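Local coordinates for protein glycoside hydrolase family 43 (Halothermothrix orenii, PDB 4QQS) that has alpha-L-arabinofuranosidase activity and probably takes part in breaking down arabinose-bearing plant polysaccharides such as xylan, at residues S59-E62 and K63-W66; E147-N151 and G152-S156; S181-W184 and E185-D189; S244-M247 and D248-I251. All blocks are in the same frame, centred on the assembly; numbering follows the deposited sequence.

Contact 1 (S59-E62 and K63-W66); sequences SYYE and KNGW
Tyr61 and Asn64 close a type I beta turn, with Asn64 N bonded to Tyr61 O at 2.9 Å and an almost straight N-H. This is the close-packed end of the contact. The Asn64 side chain lies at the edge of the Tyr61 ring, ND2 near the ring plane and 3.8 Å from Tyr61 CB, with the amide turned 66° from the ring. Its polar atoms work further afield: ND2 gives to Asp58 O and Phe110 O, and OD1 accepts from Asn112 N, tying the turn to strand 111-112 of the next propeller sheet. Behind it the chain folds back past Ser59, whose O takes a weak bond from Gly65 N at 2.8 Å. Gly65 has a positive phi, where a CB would press on the preceding carbonyl oxygen.

The other side is looser and faces solvent. Lys63 runs alongside Tyr61, its CG 3.7 Å from Tyr61 CE2 and its CE equally near Tyr61 OH. Beyond the ring the lysine bends at its last torsion (chi4 -55°), which brings NZ to Glu62 OE2 at 2.9 Å, on the syn side but 32° out of the carboxylate plane. Between neighbouring exposed residues, such a salt bridge is likely to add little, so the shape of the turn probably rests more on the Asn64 N to Tyr61 O bond and on the amide of Asn64.

Contact 2 (E147-N151 and G152-S156); sequences ENIIN and GIHIS
Asn148 O is met by two groups from the facing strand: Ile155 N donates a hydrogen bond to it at 2.9 Å, and the CA-H of His154 adds a weaker contact, His154 CA lying 3.4 Å from Asn148 O. The asparagine then adds a second link with its side chain. With CG anti to the backbone N (chi1 -163°), the amide turns toward Ile155, and ND2 reaches Ile155 O at 2.9 Å along a bent path (133°); ND2 also bonds Gln157 OE1. Further out, Ile153 O takes Ile150 N at 2.9 Å and a CA-H contact from Ile149, while Ile153 N returns a bond to Ile150 O. These bonds define a two-residue beta hairpin with a type I' turn, Asn151 and Gly152 at its corners, both at positive phi; a CB on Gly152 would collide with Asn151 O. Its second arm is the start of strand 153-162, which pairs through His154 and Ser156 with strand 191-202, the strand carrying the predicted proton donor Glu195.

On one face, Ile149 and His154 lie side by side, CG1 of Ile149 3.7 Å from the centroid of the imidazole in a CH-pi contact and CD1 near NE2. The imidazole also stacks with Trp191, and an alanine in place of His154 would probably leave both Ile149 and Trp191 without their flat partner. On the other face, Ile150 CD1 meets Ile155 CG2 at 3.8 Å, the two branched chains crossing at an angle.

Contact 3 (S181-W184 and E185-D189); sequences SQDW and EGIND
Glu185 lies across the face of Trp184 at a short 3-10 turn, in the propeller loop that leads from strand 175-178 to strand 191-202. Glu185 CG sits over the five-membered ring, 3.5 Å from its centroid and 18° off the normal. The indole comes beneath it because Trp184 CG stands between its backbone N and carbonyl carbon (chi1 76°). Beyond CG the carboxylate is inclined 31° to the indole plane and turns back to the start of the turn. There OE1 takes Ser181 N and Gln182 N, each at 2.8 Å, from opposite faces of the carboxylate and on its anti side. A salt bridge from Lys236 NZ also reaches OE1, while Tyr210 OH and Asn194 ND2 serve OE2, so the charge of this buried acid is probably well compensated.

Gln182 holds the NE1 edge of the indole: Gln182 OE1 lies in the ring plane and accepts Trp184 NE1 at 2.8 Å, the donor standing above the amide's carbonyl plane, and Asn240 ND2 bonds the same oxygen. Ile187 points toward the turn, CG2 3.4 Å from Gln182 O. Alongside, a water donates to Asp183 O at 2.8 Å and weakly accepts from Gly186 N.

Contact 4 (S244-M247 and D248-I251); sequences SKRM and DKGI
Arg246 and Ile251 pair antiparallel in a single bridge, Arg246 N giving to Ile251 O and Ile251 N to Arg246 O, while Lys249 N reaches that same Arg246 oxygen from the opposite face of its carbonyl plane.

The side chain of Arg246, bent at chi2 and chi3, doubles back over the turn and grips Asp248 side-on. Arg246 NE meets Asp248 OD1 at 2.9 Å on its syn lone pair, and Arg246 NH2 meets Asp248 OD2 at 2.8 Å, dead straight and in the guanidinium plane. The two flat groups are turned 33° from each other. The chain here makes a short 3-10 turn and a G1 beta bulge, Gly250 and Ile251 both facing Arg246; Gly250, at positive phi, bonds through its N to Met247 O at 3.1 Å. A leucine in place of Arg246 would probably leave the Asp248 carboxylate without its charged mate and free to turn.

Lys249 reaches over one face of the guanidinium, CE 3.7 Å from Arg246 NH2. That sets Lys249 NZ 4.0 Å from Arg246 NH1, a like-charge approach that the carboxylate of Asp248 is likely to ease. Ile251 and Arg246 both touch Pro304, and Lys245 NZ pairs with Asp219.

Overall arrangement
From the N terminus, contact 1 comes first, turning the chain after strand 51-58, the outermost strand of the first four-stranded sheet, on its way to strand 72-79 of the next. Contact 2 closes the hairpin of strands 149-150 and 153-162. Contact 3 rounds the loop between strands 175-178 and 191-202, and contact 4 the loop from strand 235-236 to strand 257-261, where the last sheet begins. All four lie in series; none nests or crosses. Contacts 2 and 3 touch, Ile153 CD1 lying 3.8 Å from Asp189 O. Contact 4 is centred about 20 Å from contact 3, whereas contact 1 lies across the propeller, about 40 Å between centres from contacts 3 and 4.

Contact 1 (S59-E62 and K63-W66)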
loop_
_atom_site.group_PDB
_atom_site.type_symbol
_atom_site.label_atom_id
_atom_site.label_comp_id
_atom_site.label_asym_id
_atom_site.label_seq_id
_atom_site.Cartn_x
_atom_site.Cartn_y
_atom_site.Cartn_z
ATOM N N SER A 59 0.983 9.226 -17.181
ATOM C CA SER A 59 1.261 10.645 -17.097
ATOM C C SER A 59 1.371 11.270 -18.486
ATOM O O SER A 59 1.238 12.485 -18.601
ATOM C CB SER A 59 2.524 10.912 -16.278
ATOM O OG SER A 59 3.681 10.384 -16.900
ATOM N N TYR A 60 1.597 10.452 -19.523
ATOM C CA TYR A 60 1.680 10.940 -20.897
ATOM C C TYR A 60 0.309 11.050 -21.545
ATOM O O TYR A 60 0.197 11.580 -22.637
ATOM C CB TYR A 60 2.544 10.027 -21.765
ATOM C CG TYR A 60 3.986 9.847 -21.323
ATOM C CD1 TYR A 60 4.529 10.559 -20.256
ATOM C CD2 TYR A 60 4.804 8.946 -21.990
ATOM C CE1 TYR A 60 5.845 10.366 -19.870
ATOM C CE2 TYR A 60 6.110 8.750 -21.614
ATOM C CZ TYR A 60 6.625 9.460 -20.555
ATOM O OH TYR A 60 7.935 9.256 -20.189
ATOM N N TYR A 61 -0.729 10.547 -20.884
ATOM C CA TYR A 61 -2.102 10.764 -21.334
ATOM C C TYR A 61 -2.348 12.258 -21.464
ATOM O O TYR A 61 -1.873 13.062 -20.662
ATOM C CB TYR A 61 -3.077 10.148 -20.334
ATOM C CG TYR A 61 -4.543 10.253 -20.695
ATOM C CD1 TYR A 61 -5.015 9.776 -21.909
ATOM C CD2 TYR A 61 -5.463 10.776 -19.793
ATOM C CE1 TYR A 61 -6.350 9.850 -22.234
ATOM C CE2 TYR A 61 -6.806 10.854 -20.112
ATOM C CZ TYR A 61 -7.241 10.387 -21.339
ATOM O OH TYR A 61 -8.568 10.447 -21.685
ATOM N N GLU A 62 -3.087 12.655 -22.493
ATOM C CA GLU A 62 -3.183 14.070 -22.826
ATOM C C GLU A 62 -3.760 14.929 -21.704
ATOM O O GLU A 62 -3.406 16.093 -21.591
ATOM C CB GLU A 62 -3.947 14.265 -24.140
ATOM C CG GLU A 62 -5.388 13.806 -24.122
ATOM C CD GLU A 62 -6.393 14.906 -23.831
ATOM O OE1 GLU A 62 -5.985 16.057 -23.538
ATOM O OE2 GLU A 62 -7.610 14.603 -23.890
ATOM N N LYS A 63 -4.595 14.347 -20.847
ATOM C CA LYS A 63 -5.185 15.110 -19.753
ATOM C C LYS A 63 -4.310 15.164 -18.506
ATOM O O LYS A 63 -4.676 15.804 -17.544
ATOM C CB LYS A 63 -6.546 14.521 -19.366
ATOM C CG LYS A 63 -7.523 14.446 -20.521
ATOM C CD LYS A 63 -8.926 14.118 -20.052
ATOM C CE LYS A 63 -9.863 13.883 -21.229
ATOM N NZ LYS A 63 -9.880 15.021 -22.181
ATOM N N ASN A 64 -3.165 14.495 -18.513
ATOM C CA ASN A 64 -2.298 14.442 -17.336
ATOM C C ASN A 64 -1.079 15.333 -17.563
ATOM O O ASN A 64 -1.251 16.527 -17.746
ATOM C CB ASN A 64 -1.980 12.997 -16.977
ATOM C CG ASN A 64 -3.211 12.270 -16.488
ATOM O OD1 ASN A 64 -4.144 12.907 -15.989
ATOM N ND2 ASN A 64 -3.245 10.959 -16.650
ATOM N N GLY A 65 0.127 14.784 -17.554
ATOM C CA GLY A 65 1.335 15.552 -17.786
ATOM C C GLY A 65 2.157 15.853 -16.547
ATOM O O GLY A 65 3.290 16.294 -16.657
ATOM N N TRP A 66 1.612 15.601 -15.365
ATOM C CA TRP A 66 2.285 15.908 -14.115
ATOM C C TRP A 66 3.173 14.756 -13.665
ATOM O O TRP A 66 2.818 13.590 -13.807
ATOM C CB TRP A 66 1.251 16.226 -13.024
ATOM C CG TRP A 66 1.903 16.628 -11.754
ATOM C CD1 TRP A 66 2.373 17.868 -11.436
ATOM C CD2 TRP A 66 2.217 15.786 -10.638
ATOM N NE1 TRP A 66 2.944 17.855 -10.196
ATOM C CE2 TRP A 66 2.870 16.589 -9.685
ATOM C CE3 TRP A 66 2.006 14.431 -10.348
ATOM C CZ2 TRP A 66 3.314 16.087 -8.473
ATOM C CZ3 TRP A 66 2.448 13.936 -9.133
ATOM C CH2 TRP A 66 3.093 14.763 -8.211
#

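Contact 2 (E147-N151 and G152-S156)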
loop_
_atom_site.group_PDB
_atom_site.type_symbol
_atom_site.label_atom_id
_atom_site.label_comp_id
_atom_site.label_asym_id
_atom_site.label_seq_id
_atom_site.Cartn_x
_atom_site.Cartn_y
_atom_site.Cartn_z
ATOM N N GLU A 147 13.825 13.413 2.843
ATOM C CA GLU A 147 13.883 14.805 3.268
ATOM C C GLU A 147 13.402 15.002 4.699
ATOM O O GLU A 147 13.068 16.109 5.096
ATOM C CB GLU A 147 13.065 15.693 2.321
ATOM C CG GLU A 147 13.477 15.598 0.874
ATOM C CD GLU A 147 12.869 16.697 0.036
ATOM O OE1 GLU A 147 11.917 16.451 -0.722
ATOM O OE2 GLU A 147 13.345 17.840 0.126
ATOM N N ASN A 148 13.389 13.939 5.489
ATOM C CA ASN A 148 12.897 13.993 6.869
ATOM C C ASN A 148 13.980 13.460 7.781
ATOM O O ASN A 148 14.200 12.257 7.836
ATOM C CB ASN A 148 11.620 13.153 6.972
ATOM C CG ASN A 148 10.797 13.455 8.199
ATOM O OD1 ASN A 148 10.832 14.565 8.746
ATOM N ND2 ASN A 148 9.984 12.498 8.594
ATOM N N ILE A 149 14.688 14.365 8.458
ATOM C CA ILE A 149 15.782 13.987 9.347
ATOM C C ILE A 149 15.402 14.453 10.740
ATOM O O ILE A 149 15.132 15.641 10.965
ATOM C CB ILE A 149 17.124 14.623 8.925
ATOM C CG1 ILE A 149 17.461 14.262 7.479
ATOM C CG2 ILE A 149 18.248 14.184 9.861
ATOM C CD1 ILE A 149 18.653 15.002 6.939
ATOM N N ILE A 150 15.362 13.519 11.682
ATOM C CA ILE A 150 15.002 13.826 13.062
ATOM C C ILE A 150 16.077 13.213 13.951
ATOM O O ILE A 150 16.324 12.000 13.900
ATOM C CB ILE A 150 13.606 13.278 13.439
ATOM C CG1 ILE A 150 12.532 13.859 12.512
ATOM C CG2 ILE A 150 13.299 13.589 14.897
ATOM C CD1 ILE A 150 11.141 13.275 12.719
ATOM N N ASN A 151 16.737 14.068 14.725
ATOM C CA ASN A 151 17.816 13.647 15.614
ATOM C C ASN A 151 18.829 12.770 14.898
ATOM O O ASN A 151 19.264 11.722 15.398
ATOM C CB ASN A 151 17.243 13.003 16.870
ATOM C CG ASN A 151 16.552 14.033 17.764
ATOM O OD1 ASN A 151 17.021 15.170 17.898
ATOM N ND2 ASN A 151 15.430 13.656 18.346
ATOM N N GLY A 152 19.200 13.233 13.709
ATOM C CA GLY A 152 20.235 12.593 12.921
ATOM C C GLY A 152 19.809 11.416 12.073
ATOM O O GLY A 152 20.622 10.925 11.300
ATOM N N ILE A 153 18.563 10.966 12.213
ATOM C CA ILE A 153 18.065 9.790 11.513
ATOM C C ILE A 153 17.222 10.227 10.319
ATOM O O ILE A 153 16.328 11.060 10.476
ATOM C CB ILE A 153 17.185 8.933 12.454
ATOM C CG1 ILE A 153 17.921 8.605 13.754
ATOM C CG2 ILE A 153 16.730 7.661 11.766
ATOM C CD1 ILE A 153 19.263 7.929 13.562
ATOM N N HIS A 154 17.491 9.665 9.139
ATOM C CA HIS A 154 16.589 9.837 7.999
ATOM C C HIS A 154 15.438 8.880 8.222
ATOM O O HIS A 154 15.641 7.664 8.224
ATOM C CB HIS A 154 17.282 9.480 6.686
ATOM C CG HIS A 154 18.142 10.570 6.126
ATOM N ND1 HIS A 154 19.434 10.787 6.542
ATOM C CD2 HIS A 154 17.905 11.496 5.164
ATOM C CE1 HIS A 154 19.963 11.794 5.867
ATOM N NE2 HIS A 154 19.056 12.240 5.019
ATOM N N ILE A 155 14.237 9.409 8.430
ATOM C CA ILE A 155 13.150 8.609 8.974
ATOM C C ILE A 155 11.850 8.843 8.226
ATOM O O ILE A 155 11.430 9.989 8.032
ATOM C CB ILE A 155 13.000 8.880 10.504
ATOM C CG1 ILE A 155 11.986 7.941 11.149
ATOM C CG2 ILE A 155 12.699 10.337 10.798
ATOM C CD1 ILE A 155 12.115 7.886 12.673
ATOM N N SER A 156 11.233 7.748 7.785
ATOM C CA SER A 156 9.896 7.797 7.212
ATOM C C SER A 156 8.861 7.607 8.305
ATOM O O SER A 156 8.892 6.612 9.034
ATOM C CB SER A 156 9.718 6.743 6.122
ATOM O OG SER A 156 10.443 7.104 4.958
#

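Contact 3 (S181-W184 and E185-D189)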
loop_
_atom_site.group_PDB
_atom_site.type_symbol
_atom_site.label_atom_id
_atom_site.label_comp_id
_atom_site.label_asym_id
_atom_site.label_seq_id
_atom_site.Cartn_x
_atom_site.Cartn_y
_atom_site.Cartn_z
ATOM N N SER A 181 9.945 2.625 15.997
ATOM C CA SER A 181 9.939 2.663 17.450
ATOM C C SER A 181 10.207 1.304 18.091
ATOM O O SER A 181 10.773 1.257 19.177
ATOM C CB SER A 181 8.618 3.252 17.964
ATOM O OG SER A 181 7.530 2.427 17.621
ATOM N N GLN A 182 9.824 0.211 17.446
ATOM C CA GLN A 182 10.012 -1.130 17.995
ATOM C C GLN A 182 11.334 -1.714 17.519
ATOM O O GLN A 182 11.815 -1.381 16.437
ATOM C CB GLN A 182 8.865 -2.051 17.550
ATOM C CG GLN A 182 7.504 -1.653 18.064
ATOM C CD GLN A 182 6.424 -2.610 17.614
ATOM O OE1 GLN A 182 6.174 -2.763 16.425
ATOM N NE2 GLN A 182 5.812 -3.292 18.559
ATOM N N ASP A 183 11.895 -2.619 18.308
ATOM C CA ASP A 183 13.192 -3.193 17.984
ATOM C C ASP A 183 13.243 -3.813 16.592
ATOM O O ASP A 183 14.256 -3.684 15.919
ATOM C CB ASP A 183 13.617 -4.226 19.032
ATOM C CG ASP A 183 13.950 -3.599 20.329
ATOM O OD1 ASP A 183 15.088 -3.103 20.443
ATOM O OD2 ASP A 183 13.062 -3.581 21.209
ATOM N N TRP A 184 12.177 -4.490 16.167
ATOM C CA TRP A 184 12.200 -5.165 14.863
ATOM C C TRP A 184 12.292 -4.192 13.682
ATOM O O TRP A 184 12.548 -4.630 12.568
ATOM C CB TRP A 184 10.972 -6.091 14.678
ATOM C CG TRP A 184 9.712 -5.359 14.376
ATOM C CD1 TRP A 184 8.888 -4.752 15.289
ATOM C CD2 TRP A 184 9.123 -5.103 13.092
ATOM N NE1 TRP A 184 7.837 -4.142 14.659
ATOM C CE2 TRP A 184 7.955 -4.337 13.312
ATOM C CE3 TRP A 184 9.465 -5.428 11.776
ATOM C CZ2 TRP A 184 7.120 -3.936 12.276
ATOM C CZ3 TRP A 184 8.638 -4.998 10.758
ATOM C CH2 TRP A 184 7.482 -4.271 11.012
ATOM N N GLU A 185 12.084 -2.897 13.940
ATOM C CA GLU A 185 11.994 -1.877 12.891
ATOM C C GLU A 185 13.310 -1.165 12.617
ATOM O O GLU A 185 13.311 -0.096 12.015
ATOM C CB GLU A 185 10.951 -0.827 13.266
ATOM C CG GLU A 185 9.598 -1.434 13.499
ATOM C CD GLU A 185 8.553 -0.428 13.930
ATOM O OE1 GLU A 185 8.705 0.314 14.924
ATOM O OE2 GLU A 185 7.532 -0.347 13.249
ATOM N N GLY A 186 14.428 -1.725 13.053
ATOM C CA GLY A 186 15.723 -1.176 12.680
ATOM C C GLY A 186 16.021 0.167 13.306
ATOM O O GLY A 186 16.565 1.066 12.660
ATOM N N ILE A 187 15.701 0.285 14.584
ATOM C CA ILE A 187 15.782 1.561 15.268
ATOM C C ILE A 187 17.199 1.976 15.664
ATOM O O ILE A 187 17.372 3.046 16.240
ATOM C CB ILE A 187 14.845 1.594 16.487
ATOM C CG1 ILE A 187 15.114 0.397 17.420
ATOM C CG2 ILE A 187 13.401 1.637 16.010
ATOM C CD1 ILE A 187 14.434 0.469 18.763
ATOM N N ASN A 188 18.207 1.162 15.336
ATOM C CA ASN A 188 19.612 1.558 15.501
ATOM C C ASN A 188 20.303 1.883 14.173
ATOM O O ASN A 188 21.520 2.089 14.140
ATOM C CB ASN A 188 20.395 0.472 16.243
ATOM C CG ASN A 188 19.881 0.250 17.650
ATOM O OD1 ASN A 188 19.588 1.202 18.371
ATOM N ND2 ASN A 188 19.750 -1.007 18.038
ATOM N N ASP A 189 19.516 1.955 13.099
ATOM C CA ASP A 189 20.017 2.253 11.757
ATOM C C ASP A 189 19.973 3.766 11.456
ATOM O O ASP A 189 19.154 4.513 12.001
ATOM C CB ASP A 189 19.173 1.539 10.675
ATOM C CG ASP A 189 19.231 0.019 10.756
ATOM O OD1 ASP A 189 20.251 -0.503 11.240
ATOM O OD2 ASP A 189 18.256 -0.652 10.321
HETATM O O HOH W 1 16.007 -4.293 13.862
#

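Contact 4 (S244-M247 and D248-I251)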
loop_
_atom_site.group_PDB
_atom_site.type_symbol
_atom_site.label_atom_id
_atom_site.label_comp_id
_atom_site.label_asym_id
_atom_site.label_seq_id
_atom_site.Cartn_x
_atom_site.Cartn_y
_atom_site.Cartn_z
ATOM N N SER A 244 6.790 -11.857 7.835
ATOM C CA SER A 244 8.222 -11.658 7.693
ATOM C C SER A 244 8.825 -12.805 6.878
ATOM O O SER A 244 8.159 -13.801 6.568
ATOM C CB SER A 244 8.889 -11.496 9.060
ATOM O OG SER A 244 8.690 -12.644 9.848
ATOM N N LYS A 245 10.088 -12.632 6.518
ATOM C CA LYS A 245 10.761 -13.505 5.578
ATOM C C LYS A 245 10.779 -14.971 6.007
ATOM O O LYS A 245 10.706 -15.321 7.191
ATOM C CB LYS A 245 12.202 -13.019 5.386
ATOM C CG LYS A 245 13.055 -13.198 6.633
ATOM C CD LYS A 245 14.424 -12.552 6.533
ATOM C CE LYS A 245 15.253 -12.869 7.781
ATOM N NZ LYS A 245 16.548 -12.180 7.778
ATOM N N ARG A 246 10.903 -15.821 4.996
ATOM C CA ARG A 246 11.217 -17.237 5.163
ATOM C C ARG A 246 12.241 -17.572 4.081
ATOM O O ARG A 246 11.916 -18.054 2.997
ATOM C CB ARG A 246 9.968 -18.119 5.043
ATOM C CG ARG A 246 9.029 -18.054 6.259
ATOM C CD ARG A 246 9.668 -18.589 7.542
ATOM N NE ARG A 246 10.099 -19.970 7.371
ATOM C CZ ARG A 246 9.297 -21.023 7.469
ATOM N NH1 ARG A 246 8.017 -20.881 7.789
ATOM N NH2 ARG A 246 9.788 -22.229 7.252
ATOM N N MET A 247 13.498 -17.274 4.365
ATOM C CA MET A 247 14.531 -17.455 3.368
ATOM C C MET A 247 14.704 -18.938 3.019
ATOM O O MET A 247 15.112 -19.266 1.915
ATOM C CB MET A 247 15.832 -16.816 3.852
ATOM C CG MET A 247 15.690 -15.312 4.097
ATOM S SD MET A 247 15.277 -14.364 2.614
ATOM C CE MET A 247 16.837 -14.384 1.746
ATOM N N ASP A 248 14.322 -19.823 3.940
ATOM C CA ASP A 248 14.359 -21.263 3.692
ATOM C C ASP A 248 13.331 -21.707 2.646
ATOM O O ASP A 248 13.391 -22.824 2.144
ATOM C CB ASP A 248 14.215 -22.059 5.000
ATOM C CG ASP A 248 12.992 -21.656 5.846
ATOM O OD1 ASP A 248 12.550 -20.477 5.826
ATOM O OD2 ASP A 248 12.500 -22.539 6.588
ATOM N N LYS A 249 12.399 -20.816 2.325
ATOM C CA LYS A 249 11.406 -21.039 1.280
ATOM C C LYS A 249 11.590 -20.086 0.081
ATOM O O LYS A 249 10.745 -20.038 -0.806
ATOM C CB LYS A 249 9.997 -20.853 1.849
ATOM C CG LYS A 249 9.587 -21.830 2.945
ATOM C CD LYS A 249 8.136 -21.589 3.354
ATOM C CE LYS A 249 7.591 -22.650 4.293
ATOM N NZ LYS A 249 6.146 -22.382 4.560
ATOM N N GLY A 250 12.665 -19.302 0.057
ATOM C CA GLY A 250 12.879 -18.336 -1.006
ATOM C C GLY A 250 11.976 -17.119 -0.912
ATOM O O GLY A 250 11.725 -16.462 -1.926
ATOM N N ILE A 251 11.532 -16.794 0.302
ATOM C CA ILE A 251 10.608 -15.693 0.537
ATOM C C ILE A 251 11.343 -14.577 1.271
ATOM O O ILE A 251 11.639 -14.689 2.453
ATOM C CB ILE A 251 9.384 -16.150 1.341
ATOM C CG1 ILE A 251 8.662 -17.319 0.657
ATOM C CG2 ILE A 251 8.429 -14.973 1.519
ATOM C CD1 ILE A 251 7.612 -17.962 1.554
#